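Local atomic coordinates of N-acetyltransferase (Staphylococcus aureus subsp. aureus, PDB entry 4LUA), a protein that probably transfers an acetyl group from acetyl-CoA to an amine, as expected of a GNAT-family N-acetyltransferase. Residues I56-Y61 and I107-Q112. Numbering follows the deposited sequence.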
loop_
_atom_site.group_PDB
_atom_site.type_symbol
_atom_site.label_atom_id
_atom_site.label_comp_id
_atom_site.label_asym_id
_atom_site.label_seq_id
_atom_site.Cartn_x
_atom_site.Cartn_y
_atom_site.Cartn_z
ATOM N N ILE A 56 9.749 3.998 2.332
ATOM C CA ILE A 56 9.262 5.359 2.340
ATOM C C ILE A 56 7.742 5.294 2.453
ATOM O O ILE A 56 7.077 4.495 1.785
ATOM C CB ILE A 56 9.698 6.156 1.090
ATOM C CG1 ILE A 56 9.195 7.598 1.207
ATOM C CG2 ILE A 56 9.093 5.613 -0.169
ATOM C CD1 ILE A 56 9.815 8.546 0.214
ATOM N N VAL A 57 7.186 6.116 3.325
ATOM C CA VAL A 57 5.743 6.120 3.602
ATOM C C VAL A 57 5.089 7.404 3.160
ATOM O O VAL A 57 5.581 8.506 3.443
ATOM C CB VAL A 57 5.518 5.922 5.139
ATOM C CG1 VAL A 57 3.997 5.873 5.449
ATOM C CG2 VAL A 57 6.250 4.659 5.633
ATOM N N PHE A 58 3.965 7.281 2.439
ATOM C CA PHE A 58 3.283 8.469 1.934
ATOM C C PHE A 58 1.924 8.611 2.577
ATOM O O PHE A 58 1.231 7.557 2.801
ATOM C CB PHE A 58 3.079 8.277 0.414
ATOM C CG PHE A 58 4.382 8.035 -0.323
ATOM C CD1 PHE A 58 5.289 9.086 -0.398
ATOM C CD2 PHE A 58 4.681 6.804 -0.950
ATOM C CE1 PHE A 58 6.525 8.908 -1.053
ATOM C CE2 PHE A 58 5.910 6.622 -1.636
ATOM C CZ PHE A 58 6.816 7.661 -1.681
ATOM N N GLY A 59 1.510 9.867 2.789
ATOM C CA GLY A 59 0.158 10.106 3.313
ATOM C C GLY A 59 -0.599 11.099 2.458
ATOM O O GLY A 59 -0.016 12.042 1.969
ATOM N N CYS A 60 -1.893 10.864 2.249
ATOM C CA CYS A 60 -2.727 11.834 1.545
ATOM C C CYS A 60 -3.467 12.652 2.600
ATOM O O CYS A 60 -4.162 12.105 3.499
ATOM C CB CYS A 60 -3.804 11.089 0.762
ATOM S SG CYS A 60 -3.031 10.029 -0.517
ATOM N N TYR A 61 -3.337 13.976 2.484
ATOM C CA TYR A 61 -4.019 14.874 3.425
ATOM C C TYR A 61 -5.100 15.686 2.732
ATOM O O TYR A 61 -4.853 16.275 1.677
ATOM C CB TYR A 61 -3.022 15.828 4.095
ATOM C CG TYR A 61 -2.169 15.178 5.165
ATOM C CD1 TYR A 61 -2.496 15.340 6.502
ATOM C CD2 TYR A 61 -1.093 14.356 4.823
ATOM C CE1 TYR A 61 -1.752 14.730 7.463
ATOM C CE2 TYR A 61 -0.333 13.761 5.784
ATOM C CZ TYR A 61 -0.675 13.938 7.090
ATOM O OH TYR A 61 0.079 13.375 8.110
ATOM N N ILE A 107 3.748 5.202 -8.691
ATOM C CA ILE A 107 4.351 4.821 -9.970
ATOM C C ILE A 107 5.305 5.905 -10.442
ATOM O O ILE A 107 6.480 5.623 -10.845
ATOM C CB ILE A 107 3.282 4.595 -11.052
ATOM C CG1 ILE A 107 2.470 3.337 -10.738
ATOM C CG2 ILE A 107 3.932 4.424 -12.420
ATOM C CD1 ILE A 107 1.069 3.267 -11.485
ATOM N N ASN A 108 4.862 7.188 -10.405
ATOM C CA ASN A 108 5.829 8.223 -10.841
ATOM C C ASN A 108 7.036 8.419 -9.925
ATOM O O ASN A 108 8.128 8.682 -10.380
ATOM C CB ASN A 108 5.107 9.592 -11.024
ATOM C CG ASN A 108 4.224 9.602 -12.235
ATOM O OD1 ASN A 108 4.705 9.386 -13.349
ATOM N ND2 ASN A 108 2.916 9.822 -12.040
ATOM N N TYR A 109 6.816 8.333 -8.610
ATOM C CA TYR A 109 7.914 8.421 -7.667
ATOM C C TYR A 109 8.944 7.348 -7.982
ATOM O O TYR A 109 10.168 7.584 -8.028
ATOM C CB TYR A 109 7.354 8.298 -6.238
ATOM C CG TYR A 109 8.451 8.246 -5.213
ATOM C CD1 TYR A 109 8.879 9.414 -4.587
ATOM C CD2 TYR A 109 9.037 7.019 -4.886
ATOM C CE1 TYR A 109 9.937 9.372 -3.676
ATOM C CE2 TYR A 109 10.084 6.946 -3.991
ATOM C CZ TYR A 109 10.526 8.128 -3.384
ATOM O OH TYR A 109 11.564 8.115 -2.456
ATOM N N ALA A 110 8.462 6.139 -8.184
ATOM C CA ALA A 110 9.355 5.021 -8.464
ATOM C C ALA A 110 10.111 5.211 -9.774
ATOM O O ALA A 110 11.347 4.965 -9.859
ATOM C CB ALA A 110 8.535 3.755 -8.512
ATOM N N ARG A 111 9.403 5.639 -10.813
ATOM C CA ARG A 111 10.066 5.879 -12.095
ATOM C C ARG A 111 11.154 6.942 -11.936
ATOM O O ARG A 111 12.262 6.794 -12.445
ATOM C CB ARG A 111 9.073 6.276 -13.152
ATOM C CG ARG A 111 9.744 6.273 -14.526
ATOM C CD ARG A 111 8.807 6.791 -15.590
ATOM N NE ARG A 111 7.665 5.902 -15.790
ATOM C CZ ARG A 111 6.440 6.169 -15.335
ATOM N NH1 ARG A 111 6.236 7.285 -14.625
ATOM N NH2 ARG A 111 5.438 5.313 -15.556
ATOM N N GLN A 112 10.858 7.968 -11.152
ATOM C CA GLN A 112 11.847 9.047 -10.985
ATOM C C GLN A 112 13.051 8.694 -10.172
ATOM O O GLN A 112 14.108 9.357 -10.291
ATOM C CB GLN A 112 11.189 10.238 -10.360
ATOM C CG GLN A 112 10.333 10.808 -11.346
ATOM C CD GLN A 112 9.540 11.863 -10.774
ATOM O OE1 GLN A 112 9.764 12.253 -9.615
ATOM N NE2 GLN A 112 8.610 12.365 -11.539
#
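Phe58 and Tyr109 form a T-shaped (edge-to-face) aromatic pair. The Phe58 edge points at the Tyr109 face, with ring centroids 5.1 Å apart and planes at 67°. Phe58 CZ sits 3.8 Å above the Tyr109 plane, over the ring centre. It lies almost equally far from all six ring carbons, Tyr109 CG being nearest at 3.9 Å. On Tyr109, CG is anti to the backbone N (chi1 174°), which carries the ring off the helix toward the strand.

The second contact is apolar, aliphatic chain against phenol. The Ile56 and Tyr109 side chains approach head-on, and Ile56 CD1 lies on the same side of the tyrosine plane as Phe58 CZ. It is 3.7 Å from Tyr109 CZ and 3.2 Å from Tyr109 OH, oblique to the ring. Ile56 and Phe58 point to the same side of the strand, so one tyrosine ring meets both.

The contact joins the last turn of helix 96-112 to the start of strand 55-62, helix-on-sheet packing within the GNAT domain. Phe105 of the same helix makes a second edge-to-face pair with Phe58, and Leu102 and Ile106 also touch that ring. Leu72 of the adjacent strand 65-75 touches both Ile56 and Tyr109.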